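Local coordinates for protein cyanuric acid amidohydrolase (Azorhizobium caulinodans, PDB 4NQ3) that hydrolyses cyanuric acid, opening its s-triazine ring to give carboxybiuret, a step in the breakdown of herbicides such as atrazine, at residues A[153-158]-A[232-237]; A[110-115]-A[136-141]. All coordinates share one frame; numbering follows the deposited sequence.

Overall arrangement
Both contacts belong to the second repeating unit and to one four-stranded mixed sheet, in which strand 235-242 runs between 150-157 and 106-113. Contact 1 is the deeper and is almost wholly buried: it zips the two inner strands together with backbone hydrogen bonds and carries Lys156 of the active site. Contact 2, about 10 Å away between centres and only partly buried, lays the end of helix 125-141 on edge strand 106-113; alanines and a glycine pack there, while arginines nearer the surface hold sulfate ions. The two are directly joined, since Ile236 N lies 2.8 Å from Ala112 O, a probable hydrogen bond, and His234 ND1 is similarly paired with Thr114 OG1.

Contact 1: A[153-158]-A[232-237]; sequences VQVKCP and LGHEIV
Pro158 lays its CD over one face of the His234 imidazole, a CH-pi contact 4.0 Å from the ring centroid and 28° off the normal. Beside it, Cys157 CB comes obliquely to within 3.6 Å of His234 CD2. This closes the end of an antiparallel pair of strands, 153-157 and 235-237, inside the sheet of the second repeating unit. Gln154 with Val237 and Lys156 with Glu235 are hydrogen-bonded pairs, each joined by two backbone bonds; Lys156 N to Glu235 O measures 2.9 Å. Val155 and Ile236 form the non-hydrogen-bonded pair between them. Their side chains lie side by side on the face covered by helices 125-141 and 180-199, Val155 CG2 meeting Ile236 CG1 at 3.7 Å.

On the other face Lys156 and Glu235 touch through their CB atoms, 4.0 Å apart, and then part. Glu235 bends at chi2 (-98°) and gives OE1 to the backbone N of Leu76. Lys156, with CG anti to its backbone N (chi1 -173°) and a bend at the next bond, carries its amine into the active site, where NZ is hydrogen-bonded to the nucleophile Ser226 OG and to Met78 O. Strand 150-157 thus delivers the lysine of the Ser-Lys dyad. The backbone O of Lys156 accepts the N-H of Glu235 at 3.1 Å.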
loop_
_atom_site.group_PDB
_atom_site.type_symbol
_atom_site.label_atom_id
_atom_site.label_comp_id
_atom_site.label_asym_id
_atom_site.label_seq_id
_atom_site.Cartn_x
_atom_site.Cartn_y
_atom_site.Cartn_z
ATOM N N VAL A 153 18.095 -25.197 6.277
ATOM C CA VAL A 153 17.468 -25.759 5.092
ATOM C C VAL A 153 16.537 -24.735 4.452
ATOM O O VAL A 153 15.500 -24.381 5.020
ATOM C CB VAL A 153 16.706 -27.035 5.417
ATOM C CG1 VAL A 153 16.105 -27.631 4.148
ATOM C CG2 VAL A 153 17.660 -28.004 6.052
ATOM N N GLN A 154 16.941 -24.230 3.286
ATOM C CA GLN A 154 16.143 -23.274 2.525
ATOM C C GLN A 154 15.187 -24.022 1.612
ATOM O O GLN A 154 15.591 -24.938 0.946
ATOM C CB GLN A 154 17.065 -22.354 1.725
ATOM C CG GLN A 154 16.376 -21.295 0.925
ATOM C CD GLN A 154 15.543 -20.391 1.784
ATOM O OE1 GLN A 154 16.033 -19.778 2.736
ATOM N NE2 GLN A 154 14.259 -20.318 1.473
ATOM N N VAL A 155 13.922 -23.646 1.598
ATOM C CA VAL A 155 12.965 -24.251 0.688
ATOM C C VAL A 155 12.186 -23.159 -0.038
ATOM O O VAL A 155 11.714 -22.206 0.581
ATOM C CB VAL A 155 11.990 -25.193 1.417
ATOM C CG1 VAL A 155 10.798 -25.552 0.534
ATOM C CG2 VAL A 155 12.710 -26.425 1.829
ATOM N N LYS A 156 12.074 -23.296 -1.355
ATOM C CA LYS A 156 11.223 -22.428 -2.141
ATOM C C LYS A 156 9.957 -23.203 -2.438
ATOM O O LYS A 156 10.028 -24.295 -2.996
ATOM C CB LYS A 156 11.911 -22.013 -3.429
ATOM C CG LYS A 156 11.145 -20.970 -4.206
ATOM C CD LYS A 156 11.283 -19.656 -3.546
ATOM C CE LYS A 156 10.100 -18.759 -3.810
ATOM N NZ LYS A 156 10.167 -17.509 -2.986
ATOM N N CYS A 157 8.802 -22.682 -2.034
ATOM C CA CYS A 157 7.562 -23.441 -2.214
ATOM C C CYS A 157 6.508 -22.626 -2.944
ATOM O O CYS A 157 6.587 -21.405 -2.987
ATOM C CB CYS A 157 7.003 -23.883 -0.866
ATOM S SG CYS A 157 6.788 -22.465 0.257
ATOM N N PRO A 158 5.480 -23.299 -3.468
ATOM C CA PRO A 158 4.472 -22.637 -4.294
ATOM C C PRO A 158 3.433 -21.922 -3.460
ATOM O O PRO A 158 3.625 -21.831 -2.245
ATOM C CB PRO A 158 3.854 -23.801 -5.082
ATOM C CG PRO A 158 4.026 -24.962 -4.214
ATOM C CD PRO A 158 5.335 -24.765 -3.502
ATOM N N LEU A 232 5.763 -24.328 -9.503
ATOM C CA LEU A 232 4.690 -25.218 -9.079
ATOM C C LEU A 232 5.167 -26.312 -8.130
ATOM O O LEU A 232 4.345 -26.958 -7.471
ATOM C CB LEU A 232 4.000 -25.843 -10.285
ATOM C CG LEU A 232 3.321 -24.790 -11.153
ATOM C CD1 LEU A 232 2.632 -25.486 -12.291
ATOM C CD2 LEU A 232 2.340 -23.915 -10.329
ATOM N N GLY A 233 6.487 -26.507 -8.070
ATOM C CA GLY A 233 7.116 -27.448 -7.144
ATOM C C GLY A 233 7.961 -26.801 -6.044
ATOM O O GLY A 233 7.629 -25.713 -5.542
ATOM N N HIS A 234 9.032 -27.483 -5.639
ATOM C CA HIS A 234 9.914 -26.973 -4.582
ATOM C C HIS A 234 11.387 -26.967 -4.991
ATOM O O HIS A 234 11.822 -27.816 -5.775
ATOM C CB HIS A 234 9.781 -27.807 -3.296
ATOM C CG HIS A 234 8.378 -27.966 -2.799
ATOM N ND1 HIS A 234 7.510 -28.901 -3.313
ATOM C CD2 HIS A 234 7.693 -27.309 -1.833
ATOM C CE1 HIS A 234 6.349 -28.815 -2.686
ATOM N NE2 HIS A 234 6.432 -27.856 -1.780
ATOM N N GLU A 235 12.153 -26.013 -4.456
ATOM C CA GLU A 235 13.620 -26.077 -4.518
ATOM C C GLU A 235 14.136 -26.249 -3.104
ATOM O O GLU A 235 13.725 -25.524 -2.207
ATOM C CB GLU A 235 14.214 -24.833 -5.140
ATOM C CG GLU A 235 13.489 -24.419 -6.404
ATOM C CD GLU A 235 14.185 -24.902 -7.666
ATOM O OE1 GLU A 235 14.738 -24.040 -8.398
ATOM O OE2 GLU A 235 14.155 -26.133 -7.937
ATOM N N ILE A 236 15.020 -27.213 -2.898
ATOM C CA ILE A 236 15.586 -27.446 -1.583
ATOM C C ILE A 236 17.106 -27.239 -1.593
ATOM O O ILE A 236 17.819 -27.754 -2.471
ATOM C CB ILE A 236 15.272 -28.854 -1.089
ATOM C CG1 ILE A 236 13.797 -28.960 -0.710
ATOM C CG2 ILE A 236 16.120 -29.199 0.119
ATOM C CD1 ILE A 236 12.895 -29.121 -1.885
ATOM N N VAL A 237 17.603 -26.491 -0.612
ATOM C CA VAL A 237 19.037 -26.327 -0.452
ATOM C C VAL A 237 19.392 -26.551 0.998
ATOM O O VAL A 237 18.915 -25.816 1.859
ATOM C CB VAL A 237 19.494 -24.926 -0.873
ATOM C CG1 VAL A 237 20.974 -24.794 -0.684
ATOM C CG2 VAL A 237 19.138 -24.696 -2.315
#

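Contact 2: A[110-115]-A[136-141]. With SO4 (sulfate ion), chain F; SO4 (sulfate ion), chain D.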
loop_
_atom_site.group_PDB
_atom_site.type_symbol
_atom_site.label_atom_id
_atom_site.label_comp_id
_atom_site.label_asym_id
_atom_site.label_seq_id
_atom_site.Cartn_x
_atom_site.Cartn_y
_atom_site.Cartn_z
ATOM N N GLY A 110 23.992 -28.999 -0.276
ATOM C CA GLY A 110 23.281 -30.011 -1.042
ATOM C C GLY A 110 22.009 -29.432 -1.623
ATOM O O GLY A 110 21.395 -28.540 -1.025
ATOM N N ARG A 111 21.610 -29.899 -2.797
ATOM C CA ARG A 111 20.392 -29.368 -3.388
ATOM C C ARG A 111 19.498 -30.524 -3.762
ATOM O O ARG A 111 19.978 -31.644 -3.869
ATOM C CB ARG A 111 20.691 -28.528 -4.631
ATOM C CG ARG A 111 21.588 -29.240 -5.535
ATOM C CD ARG A 111 21.540 -28.758 -6.935
ATOM N NE ARG A 111 22.539 -29.507 -7.690
ATOM C CZ ARG A 111 23.018 -29.141 -8.871
ATOM N NH1 ARG A 111 22.587 -28.011 -9.428
ATOM N NH2 ARG A 111 23.947 -29.887 -9.480
ATOM N N ALA A 112 18.225 -30.229 -4.019
ATOM C CA ALA A 112 17.254 -31.210 -4.486
ATOM C C ALA A 112 16.030 -30.466 -5.005
ATOM O O ALA A 112 15.791 -29.323 -4.612
ATOM C CB ALA A 112 16.872 -32.173 -3.381
ATOM N N HIS A 113 15.255 -31.127 -5.868
ATOM C CA HIS A 113 14.066 -30.558 -6.518
ATOM C C HIS A 113 12.901 -31.469 -6.220
ATOM O O HIS A 113 13.082 -32.561 -5.663
ATOM C CB HIS A 113 14.270 -30.455 -8.029
ATOM C CG HIS A 113 15.499 -29.693 -8.392
ATOM N ND1 HIS A 113 15.467 -28.422 -8.932
ATOM C CD2 HIS A 113 16.809 -30.003 -8.227
ATOM C CE1 HIS A 113 16.709 -27.995 -9.109
ATOM N NE2 HIS A 113 17.541 -28.935 -8.687
ATOM N N THR A 114 11.705 -31.054 -6.595
ATOM C CA THR A 114 10.580 -31.955 -6.456
ATOM C C THR A 114 9.661 -31.843 -7.661
ATOM O O THR A 114 9.742 -30.889 -8.446
ATOM C CB THR A 114 9.754 -31.689 -5.188
ATOM O OG1 THR A 114 8.888 -30.563 -5.407
ATOM C CG2 THR A 114 10.642 -31.479 -3.989
ATOM N N PRO A 115 8.806 -32.852 -7.841
ATOM C CA PRO A 115 7.835 -32.725 -8.917
ATOM C C PRO A 115 6.862 -31.630 -8.554
ATOM O O PRO A 115 6.840 -31.181 -7.393
ATOM C CB PRO A 115 7.134 -34.081 -8.930
ATOM C CG PRO A 115 8.014 -34.977 -8.125
ATOM C CD PRO A 115 8.638 -34.107 -7.099
ATOM N N ARG A 136 15.757 -35.061 2.487
ATOM C CA ARG A 136 16.626 -36.213 2.724
ATOM C C ARG A 136 17.606 -36.356 1.545
ATOM O O ARG A 136 18.820 -36.506 1.754
ATOM C CB ARG A 136 15.805 -37.483 2.950
ATOM C CG ARG A 136 15.173 -37.571 4.343
ATOM C CD ARG A 136 14.205 -38.755 4.421
ATOM N NE ARG A 136 13.286 -38.712 5.571
ATOM C CZ ARG A 136 11.951 -38.771 5.467
ATOM N NH1 ARG A 136 11.368 -38.874 4.271
ATOM N NH2 ARG A 136 11.190 -38.731 6.559
ATOM N N ARG A 137 17.094 -36.265 0.316
ATOM C CA ARG A 137 17.934 -36.312 -0.880
ATOM C C ARG A 137 19.013 -35.249 -0.872
ATOM O O ARG A 137 20.177 -35.556 -1.088
ATOM C CB ARG A 137 17.092 -36.172 -2.147
ATOM C CG ARG A 137 16.467 -37.477 -2.619
ATOM C CD ARG A 137 15.707 -37.300 -3.914
ATOM N NE ARG A 137 14.329 -36.922 -3.639
ATOM C CZ ARG A 137 13.705 -35.912 -4.222
ATOM N NH1 ARG A 137 14.350 -35.158 -5.105
ATOM N NH2 ARG A 137 12.447 -35.646 -3.908
ATOM N N ALA A 138 18.643 -34.000 -0.617
ATOM C CA ALA A 138 19.643 -32.942 -0.602
ATOM C C ALA A 138 20.699 -33.181 0.481
ATOM O O ALA A 138 21.885 -32.924 0.260
ATOM C CB ALA A 138 18.988 -31.601 -0.397
HETATM N N MSE A 139 20.267 -33.671 1.644
HETATM C CA MSE A 139 21.185 -34.035 2.719
HETATM C C MSE A 139 22.255 -34.995 2.224
HETATM O O MSE A 139 23.453 -34.776 2.417
HETATM C CB MSE A 139 20.432 -34.675 3.884
HETATM C CG MSE A 139 19.898 -33.695 4.903
HETATM SE SE MSE A 139 19.057 -34.659 6.351
HETATM C CE MSE A 139 20.643 -35.431 7.158
ATOM N N ALA A 140 21.803 -36.072 1.597
ATOM C CA ALA A 140 22.695 -37.043 1.005
ATOM C C ALA A 140 23.670 -36.412 0.007
ATOM O O ALA A 140 24.849 -36.727 -0.008
ATOM C CB ALA A 140 21.891 -38.114 0.333
ATOM N N ALA A 141 23.158 -35.566 -0.873
ATOM C CA ALA A 141 23.990 -34.933 -1.880
ATOM C C ALA A 141 25.065 -34.046 -1.257
ATOM O O ALA A 141 26.119 -33.830 -1.847
ATOM C CB ALA A 141 23.124 -34.126 -2.825
HETATM S S SO4 F . 16.666 -34.350 -7.026
HETATM O O1 SO4 F . 16.798 -35.486 -6.111
HETATM O O2 SO4 F . 16.274 -34.787 -8.367
HETATM O O3 SO4 F . 15.621 -33.465 -6.524
HETATM O O4 SO4 F . 17.954 -33.651 -7.101
HETATM S S SO4 D . 24.668 -32.880 -7.454
HETATM O O1 SO4 D . 24.157 -33.953 -8.315
HETATM O O2 SO4 D . 25.325 -33.407 -6.249
HETATM O O3 SO4 D . 25.619 -32.069 -8.227
HETATM O O4 SO4 D . 23.517 -32.077 -7.027
#
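An apparent anion-binding corner, modelled with a sulfate probably from the crystallisation liquor, lies where Arg137 reaches from helix 136-141 to His113. Arg137 NH1 bonds to the backbone carbonyl of His113 at 2.9 Å, the oxygen tilted 15° out of the guanidinium plane, and this bond ties helix to strand. The bend in the arginine chain at chi3 (-89°) swings the group back to the strand. As modelled, the sulfate (chain F) sits at the guanidinium edge, its O1 2.7 Å from the same NH1. His113 N also faces O3, but so closely that the exact placing of this sulfate is doubtful. The His113 imidazole has its own partners, Glu73 O for NE2 and, weakly, Glu235 OE2 for ND1.

Between these polar groups the helix layer packs on the outermost strand of the four-stranded mixed sheet of the second repeating unit, running roughly antiparallel to it at 147°. Ala112 CB meets Ala138 CB at 3.7 Å, and Gly110 CA makes a CA-H...O contact of 3.5 Å with Ala138 O.

Arg111 sets out with its CB pointing away from the helix, and its extended chain brings the guanidinium edge to a second sulfate (chain D). NE bonds to O4 at 2.8 Å in a nearly straight line, and NH2 to O3 at 3.0 Å. A leucine here would keep some bulk but probably leave the chain D sulfate without the paired N-H donors that grip it. Beside that sulfate, Ala141 CB lies 4.1 Å from its O2 and equally far from the backbone O of Arg111.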